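Local coordinates for protein aldehyde dehydrogenase (Staphylococcus aureus, PDB 6K10) that catalyses the NAD-dependent oxidation of 4,4'-diaponeurosporen-4-al to 4,4'-diaponeurosporenoic acid, a step in the biosynthesis of the carotenoid staphyloxanthin, at residues V191-S196 / V214-G219; T328-V333 / G346-I351. The protein carries 1 engineered substitution. All coordinates share one frame; numbering follows the deposited sequence.

Interaction 1: V191-S196 / V214-G219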
ATOM      1  N   VAL A 191      -4.302   1.701  10.204  1.00 20.79           N
ATOM      2  CA  VAL A 191      -5.746   1.882  10.295  1.00 19.69           C
ATOM      3  C   VAL A 191      -6.405   1.148   9.136  1.00 21.90           C
ATOM      4  O   VAL A 191      -6.054   1.377   7.974  1.00 23.85           O
ATOM      5  CB  VAL A 191      -6.139   3.373  10.283  1.00 19.91           C
ATOM      6  CG1 VAL A 191      -7.646   3.515  10.207  1.00 21.44           C
ATOM      7  CG2 VAL A 191      -5.601   4.070  11.523  1.00 22.68           C
ATOM      8  N   PHE A 192      -7.353   0.269   9.450  1.00 20.20           N
ATOM      9  CA  PHE A 192      -8.121  -0.479   8.460  1.00 19.92           C
ATOM     10  C   PHE A 192      -9.576  -0.057   8.583  1.00 19.70           C
ATOM     11  O   PHE A 192     -10.166  -0.193   9.657  1.00 23.01           O
ATOM     12  CB  PHE A 192      -7.962  -1.994   8.666  1.00 20.34           C
ATOM     13  CG  PHE A 192      -8.579  -2.830   7.570  1.00 19.14           C
ATOM     14  CD1 PHE A 192      -9.958  -2.953   7.454  1.00 22.01           C
ATOM     15  CD2 PHE A 192      -7.779  -3.490   6.656  1.00 21.56           C
ATOM     16  CE1 PHE A 192     -10.520  -3.714   6.449  1.00 21.80           C
ATOM     17  CE2 PHE A 192      -8.341  -4.255   5.648  1.00 20.44           C
ATOM     18  CZ  PHE A 192      -9.712  -4.366   5.547  1.00 19.49           C
ATOM     19  N   PHE A 193     -10.151   0.447   7.490  1.00 19.48           N
ATOM     20  CA  PHE A 193     -11.493   1.013   7.501  1.00 21.90           C
ATOM     21  C   PHE A 193     -12.325   0.468   6.349  1.00 21.85           C
ATOM     22  O   PHE A 193     -11.879   0.480   5.199  1.00 22.78           O
ATOM     23  CB  PHE A 193     -11.446   2.544   7.430  1.00 20.40           C
ATOM     24  CG  PHE A 193     -12.780   3.167   7.135  1.00 23.39           C
ATOM     25  CD1 PHE A 193     -13.666   3.448   8.156  1.00 23.24           C
ATOM     26  CD2 PHE A 193     -13.151   3.475   5.832  1.00 25.57           C
ATOM     27  CE1 PHE A 193     -14.893   4.009   7.892  1.00 23.53           C
ATOM     28  CE2 PHE A 193     -14.379   4.033   5.564  1.00 24.93           C
ATOM     29  CZ  PHE A 193     -15.251   4.309   6.594  1.00 23.16           C
ATOM     30  N   THR A 194     -13.536   0.008   6.664  1.00 20.01           N
ATOM     31  CA  THR A 194     -14.563  -0.304   5.678  1.00 23.30           C
ATOM     32  C   THR A 194     -15.794   0.518   6.013  1.00 22.56           C
ATOM     33  O   THR A 194     -16.260   0.498   7.156  1.00 22.42           O
ATOM     34  CB  THR A 194     -14.920  -1.799   5.675  1.00 21.87           C
ATOM     35  OG1 THR A 194     -13.745  -2.575   5.416  1.00 27.28           O
ATOM     36  CG2 THR A 194     -15.961  -2.111   4.602  1.00 23.68           C
ATOM     37  N   GLY A 195     -16.305   1.248   5.028  1.00 25.34           N
ATOM     38  CA  GLY A 195     -17.507   2.038   5.249  1.00 25.38           C
ATOM     39  C   GLY A 195     -17.752   3.033   4.135  1.00 24.67           C
ATOM     40  O   GLY A 195     -17.342   2.819   2.987  1.00 26.04           O
ATOM     41  N   SER A 196     -18.426   4.130   4.493  1.00 25.20           N
ATOM     42  CA  SER A 196     -18.864   5.117   3.517  1.00 25.87           C
ATOM     43  C   SER A 196     -17.711   6.017   3.094  1.00 27.47           C
ATOM     44  O   SER A 196     -16.718   6.181   3.812  1.00 27.17           O
ATOM     45  CB  SER A 196     -20.002   5.959   4.086  1.00 31.64           C
ATOM     46  OG  SER A 196     -19.550   6.864   5.087  1.00 32.81           O
ATOM     47  N   VAL A 214      -2.904   3.486   5.879  1.00 19.72           N
ATOM     48  CA  VAL A 214      -4.287   3.037   5.955  1.00 19.40           C
ATOM     49  C   VAL A 214      -4.609   2.070   4.827  1.00 19.96           C
ATOM     50  O   VAL A 214      -3.946   2.028   3.788  1.00 22.92           O
ATOM     51  CB  VAL A 214      -5.304   4.198   5.892  1.00 20.88           C
ATOM     52  CG1 VAL A 214      -4.975   5.280   6.905  1.00 21.55           C
ATOM     53  CG2 VAL A 214      -5.370   4.745   4.480  1.00 19.75           C
ATOM     54  N   THR A 215      -5.660   1.292   5.058  1.00 19.14           N
ATOM     55  CA  THR A 215      -6.417   0.629   4.010  1.00 18.85           C
ATOM     56  C   THR A 215      -7.857   1.108   4.116  1.00 20.10           C
ATOM     57  O   THR A 215      -8.442   1.088   5.203  1.00 19.92           O
ATOM     58  CB  THR A 215      -6.341  -0.895   4.138  1.00 20.73           C
ATOM     59  OG1 THR A 215      -5.052  -1.346   3.703  1.00 22.11           O
ATOM     60  CG2 THR A 215      -7.414  -1.556   3.286  1.00 20.73           C
ATOM     61  N   LEU A 216      -8.414   1.564   2.998  1.00 20.98           N
ATOM     62  CA  LEU A 216      -9.776   2.083   2.954  1.00 20.80           C
ATOM     63  C   LEU A 216     -10.593   1.263   1.966  1.00 23.28           C
ATOM     64  O   LEU A 216     -10.246   1.184   0.784  1.00 23.67           O
ATOM     65  CB  LEU A 216      -9.790   3.562   2.559  1.00 18.60           C
ATOM     66  CG  LEU A 216      -8.882   4.524   3.326  1.00 21.96           C
ATOM     67  CD1 LEU A 216      -8.922   5.899   2.676  1.00 20.80           C
ATOM     68  CD2 LEU A 216      -9.259   4.610   4.802  1.00 24.16           C
ATOM     69  N   GLU A 217     -11.671   0.656   2.455  1.00 20.76           N
ATOM     70  CA  GLU A 217     -12.643  -0.060   1.633  1.00 19.99           C
ATOM     71  C   GLU A 217     -13.907   0.784   1.613  1.00 20.14           C
ATOM     72  O   GLU A 217     -14.638   0.825   2.607  1.00 21.55           O
ATOM     73  CB  GLU A 217     -12.922  -1.457   2.201  1.00 22.25           C
ATOM     74  CG  GLU A 217     -11.720  -2.386   2.230  1.00 23.99           C
ATOM     75  CD  GLU A 217     -11.493  -3.120   0.920  1.00 28.08           C
ATOM     76  OE1 GLU A 217     -12.374  -3.057   0.038  1.00 29.10           O
ATOM     77  OE2 GLU A 217     -10.428  -3.760   0.764  1.00 24.56           O
ATOM     78  N   MET A 218     -14.154   1.474   0.505  1.00 21.39           N
ATOM     79  CA  MET A 218     -15.281   2.399   0.497  1.00 21.16           C
ATOM     80  C   MET A 218     -16.337   1.996  -0.533  1.00 24.49           C
ATOM     81  O   MET A 218     -16.658   0.806  -0.651  1.00 28.70           O
ATOM     82  CB  MET A 218     -14.777   3.830   0.293  1.00 20.78           C
ATOM     83  CG  MET A 218     -13.929   4.294   1.489  1.00 22.71           C
ATOM     84  SD  MET A 218     -13.051   5.864   1.372  1.00 26.31           S
ATOM     85  CE  MET A 218     -11.996   5.602  -0.046  1.00 23.95           C
ATOM     86  N   GLY A 219     -16.902   2.961  -1.258  1.00 23.37           N
ATOM     87  CA  GLY A 219     -18.141   2.715  -1.961  1.00 27.91           C
ATOM     88  C   GLY A 219     -18.139   3.275  -3.375  1.00 29.12           C
ATOM     89  O   GLY A 219     -17.099   3.414  -4.025  1.00 29.03           O
TER
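Thr215 and Glu217 each use N and O to bond across to Val191, Phe193 and Gly195, four backbone hydrogen bonds in all, which make 191-194 and 214-217 neighbouring parallel strands, the two strands of a beta-alpha-beta unit whose crossover is helix 197-209. The bonds alternate in direction: Thr215 N to Val191 O, Phe193 N to Thr215 O (2.9 Å), Glu217 N to Phe193 O (2.8 Å) and Gly195 N to Glu217 O (3.0 Å). The third is the straightest, with 169° at its hydrogen, and strand axes only 4° apart agree with this regular pairing. Weaker CA-H...O contacts fill in between, such as Met218 CA to Gly195 O at 3.3 Å, which carries the pairing just past the strand ends.

Side chains then sort onto two faces. Phe192, Thr194, Thr215 and Glu217 share one. There Thr215 CG2 comes 3.7 Å from Phe192 CE2, the two side chains running side by side; the hydroxyl of Thr215 is engaged by Tyr190 OH, and Tyr422 meets the Phe192 ring edge-to-face. Glu217, predicted to be catalytic, lies alongside Thr194, whose OG1 is 3.5 Å from Glu217 CB. A bend at chi2 (-85°) then leads the carboxylate away from strand 191-194, while Phe411 and Tyr422 also touch this side chain. The strand pairing thus fixes the backbone from which the acid projects.

On the other face lie Val191, Phe193, Val214 and Leu216. The first three touch helix 197-209, whose N-cap is Ser196, while Leu216 CD2 packs on the CB end of Phe193. Beyond the strand, Met218 crosses the Phe193 side chain at about a right angle and brings CG near the ring plane, at the edge, 4.1 Å from Phe193 CE2.

Interaction 2: T328-V333 / G346-I351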
ATOM      1  N   THR A 328     -37.107  -4.428  -5.836  1.00 22.49           N
ATOM      2  CA  THR A 328     -37.750  -3.461  -6.712  1.00 18.04           C
ATOM      3  C   THR A 328     -36.896  -3.224  -7.946  1.00 18.67           C
ATOM      4  O   THR A 328     -35.691  -2.978  -7.834  1.00 21.62           O
ATOM      5  CB  THR A 328     -37.987  -2.137  -5.979  1.00 22.02           C
ATOM      6  OG1 THR A 328     -38.758  -2.379  -4.795  1.00 24.22           O
ATOM      7  CG2 THR A 328     -38.727  -1.156  -6.872  1.00 25.48           C
ATOM      8  N   LEU A 329     -37.525  -3.293  -9.117  1.00 20.81           N
ATOM      9  CA  LEU A 329     -36.885  -2.977 -10.386  1.00 21.40           C
ATOM     10  C   LEU A 329     -37.449  -1.669 -10.923  1.00 20.72           C
ATOM     11  O   LEU A 329     -38.653  -1.417 -10.821  1.00 23.33           O
ATOM     12  CB  LEU A 329     -37.107  -4.094 -11.411  1.00 19.26           C
ATOM     13  CG  LEU A 329     -36.738  -5.522 -11.002  1.00 19.51           C
ATOM     14  CD1 LEU A 329     -36.997  -6.489 -12.151  1.00 19.97           C
ATOM     15  CD2 LEU A 329     -35.293  -5.603 -10.546  1.00 18.96           C
ATOM     16  N   LEU A 330     -36.579  -0.843 -11.500  1.00 21.94           N
ATOM     17  CA  LEU A 330     -36.973   0.427 -12.097  1.00 22.35           C
ATOM     18  C   LEU A 330     -36.584   0.452 -13.567  1.00 25.08           C
ATOM     19  O   LEU A 330     -35.493   0.008 -13.936  1.00 25.08           O
ATOM     20  CB  LEU A 330     -36.318   1.610 -11.385  1.00 20.15           C
ATOM     21  CG  LEU A 330     -36.446   1.725  -9.870  1.00 23.76           C
ATOM     22  CD1 LEU A 330     -35.589   2.880  -9.383  1.00 22.61           C
ATOM     23  CD2 LEU A 330     -37.897   1.911  -9.459  1.00 24.90           C
ATOM     24  N   ASP A 331     -37.471   0.988 -14.399  1.00 24.76           N
ATOM     25  CA  ASP A 331     -37.244   1.114 -15.828  1.00 23.80           C
ATOM     26  C   ASP A 331     -37.254   2.588 -16.220  1.00 23.30           C
ATOM     27  O   ASP A 331     -37.738   3.444 -15.475  1.00 24.22           O
ATOM     28  CB  ASP A 331     -38.308   0.341 -16.620  1.00 25.18           C
ATOM     29  CG  ASP A 331     -37.911   0.098 -18.059  1.00 28.71           C
ATOM     30  OD1 ASP A 331     -36.753   0.395 -18.422  1.00 31.09           O
ATOM     31  OD2 ASP A 331     -38.763  -0.397 -18.825  1.00 28.09           O
ATOM     32  N   HIS A 332     -36.696   2.876 -17.399  1.00 22.49           N
ATOM     33  CA  HIS A 332     -36.653   4.233 -17.953  1.00 29.70           C
ATOM     34  C   HIS A 332     -35.907   5.201 -17.035  1.00 29.01           C
ATOM     35  O   HIS A 332     -36.236   6.388 -16.965  1.00 27.37           O
ATOM     36  CB  HIS A 332     -38.061   4.760 -18.250  1.00 33.43           C
ATOM     37  CG  HIS A 332     -38.874   3.857 -19.126  1.00 39.45           C
ATOM     38  ND1 HIS A 332     -40.035   3.252 -18.696  1.00 42.62           N
ATOM     39  CD2 HIS A 332     -38.694   3.457 -20.407  1.00 41.99           C
ATOM     40  CE1 HIS A 332     -40.536   2.518 -19.674  1.00 42.78           C
ATOM     41  NE2 HIS A 332     -39.741   2.625 -20.724  1.00 41.23           N
ATOM     42  N   VAL A 333     -34.897   4.702 -16.331  1.00 29.35           N
ATOM     43  CA  VAL A 333     -34.115   5.520 -15.411  1.00 26.15           C
ATOM     44  C   VAL A 333     -33.069   6.296 -16.200  1.00 28.71           C
ATOM     45  O   VAL A 333     -32.509   5.792 -17.182  1.00 28.02           O
ATOM     46  CB  VAL A 333     -33.473   4.632 -14.329  1.00 23.90           C
ATOM     47  CG1 VAL A 333     -32.473   5.415 -13.494  1.00 23.77           C
ATOM     48  CG2 VAL A 333     -34.548   4.024 -13.445  1.00 21.89           C
ATOM     49  N   GLY A 346     -29.280  -0.930  -1.117  1.00 21.71           N
ATOM     50  CA  GLY A 346     -30.593  -1.447  -0.820  1.00 19.86           C
ATOM     51  C   GLY A 346     -31.170  -2.200  -2.000  1.00 19.19           C
ATOM     52  O   GLY A 346     -30.565  -2.271  -3.074  1.00 21.95           O
ATOM     53  N   PRO A 347     -32.370  -2.769  -1.830  1.00 20.96           N
ATOM     54  CA  PRO A 347     -32.955  -3.663  -2.838  1.00 22.41           C
ATOM     55  C   PRO A 347     -33.736  -2.933  -3.929  1.00 18.32           C
ATOM     56  O   PRO A 347     -34.839  -3.343  -4.311  1.00 19.51           O
ATOM     57  CB  PRO A 347     -33.862  -4.560  -2.003  1.00 22.75           C
ATOM     58  CG  PRO A 347     -34.350  -3.644  -0.919  1.00 22.78           C
ATOM     59  CD  PRO A 347     -33.230  -2.664  -0.635  1.00 21.95           C
ATOM     60  N   ILE A 348     -33.173  -1.842  -4.434  1.00 20.01           N
ATOM     61  CA  ILE A 348     -33.717  -1.119  -5.576  1.00 20.75           C
ATOM     62  C   ILE A 348     -32.715  -1.241  -6.713  1.00 18.01           C
ATOM     63  O   ILE A 348     -31.537  -0.904  -6.545  1.00 19.36           O
ATOM     64  CB  ILE A 348     -33.990   0.357  -5.240  1.00 22.19           C
ATOM     65  CG1 ILE A 348     -34.881   0.469  -4.002  1.00 26.65           C
ATOM     66  CG2 ILE A 348     -34.638   1.050  -6.424  1.00 21.66           C
ATOM     67  CD1 ILE A 348     -35.130   1.896  -3.559  1.00 28.88           C
ATOM     68  N   LEU A 349     -33.176  -1.723  -7.865  1.00 19.20           N
ATOM     69  CA  LEU A 349     -32.299  -1.982  -9.007  1.00 18.61           C
ATOM     70  C   LEU A 349     -32.760  -1.187 -10.220  1.00 17.68           C
ATOM     71  O   LEU A 349     -33.680  -1.619 -10.939  1.00 21.22           O
ATOM     72  CB  LEU A 349     -32.262  -3.476  -9.323  1.00 19.67           C
ATOM     73  CG  LEU A 349     -31.248  -3.914 -10.381  1.00 21.29           C
ATOM     74  CD1 LEU A 349     -29.830  -3.561  -9.946  1.00 19.59           C
ATOM     75  CD2 LEU A 349     -31.379  -5.403 -10.634  1.00 22.06           C
ATOM     76  N   PRO A 350     -32.163  -0.028 -10.488  1.00 21.07           N
ATOM     77  CA  PRO A 350     -32.539   0.744 -11.678  1.00 19.78           C
ATOM     78  C   PRO A 350     -31.917   0.155 -12.933  1.00 20.40           C
ATOM     79  O   PRO A 350     -30.791  -0.349 -12.919  1.00 18.91           O
ATOM     80  CB  PRO A 350     -31.974   2.140 -11.389  1.00 18.21           C
ATOM     81  CG  PRO A 350     -30.873   1.913 -10.411  1.00 20.05           C
ATOM     82  CD  PRO A 350     -31.236   0.703  -9.609  1.00 18.44           C
ATOM     83  N   ILE A 351     -32.662   0.237 -14.031  1.00 21.08           N
ATOM     84  CA  ILE A 351     -32.256  -0.335 -15.310  1.00 23.42           C
ATOM     85  C   ILE A 351     -32.224   0.786 -16.343  1.00 23.97           C
ATOM     86  O   ILE A 351     -33.258   1.400 -16.632  1.00 20.62           O
ATOM     87  CB  ILE A 351     -33.200  -1.466 -15.744  1.00 22.78           C
ATOM     88  CG1 ILE A 351     -33.139  -2.617 -14.735  1.00 24.69           C
ATOM     89  CG2 ILE A 351     -32.856  -1.955 -17.142  1.00 24.39           C
ATOM     90  CD1 ILE A 351     -34.248  -3.628 -14.892  1.00 26.44           C
TER
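Leu330 lies obliquely across Ile348, its CD1 methyl 3.6 Å from Ile348 CG2, and the same methyl extends to Pro350 CB. The overlap belongs to a parallel strand pair, 328-330 beside 348-351, in the mixed sheet that also holds strand 256-260, away from the annotated active-site residues. The CG of Leu330 stands opposite the carbonyl carbon across CA-CB (chi1 -52°), and an extended chi2 carries CD1 to the Ile348 methyl. Val333 extends this apolar row: its CG2 meets Pro350 CB at 3.8 Å and its CG1 is almost as near, so the valine straddles that one carbon of the proline ring.

Leu329 and Leu349 occupy the opposite face, side by side and pointing the same way, with Leu329 CD2 3.9 Å from Leu349 CB. Helix 264-279 covers Leu329 here, through Leu271 and Ser272, and Ile351, through Ile268.

Four backbone bonds set the register: Thr328 N to Pro347 O, Leu349 N to Thr328 O (2.8 Å), Leu330 N to Leu349 O (3.1 Å) and Ile351 N to Leu330 O. They differ in straightness and direction. Leu330 N approaches Leu349 O from above the carbonyl plane, 41° out of it, and the last bond, from Ile351 N, is bent to 132° at its hydrogen. Pro350 lacks an N-H, but this pairing needs none from it: Leu330 bonds through N and O to the flanking Leu349 O and Ile351 N. On the neighbouring strand 256-260, Ile257 makes a backbone hydrogen bond with Pro350.

Asp331 has a carboxylate with two jobs: OD2 forms a salt bridge with Lys264, while OD1, met from above the carboxylate plane, accepts His332 N at 2.7 Å.

Overall arrangement
From the N terminus, interaction 1 comes first: strand 190-194 runs into helix 197-209 and returns as strand 214-217, so the contact closes a loop of 17 residues, 13 of them helical. Interaction 2 opens only after that loop has ended, and closes a shorter one of 12 residues without helix or strand between 328-333 and 346-351. The two loops therefore stand in series and neither nest nor cross. They also serve different sheets, one containing strands 104-118 and 190-194, the other 256-260 and 348-354. Their centres are 27 Å apart and their nearest atoms about 12 Å, so each joins two adjacent strands of its own sheet without direct contact.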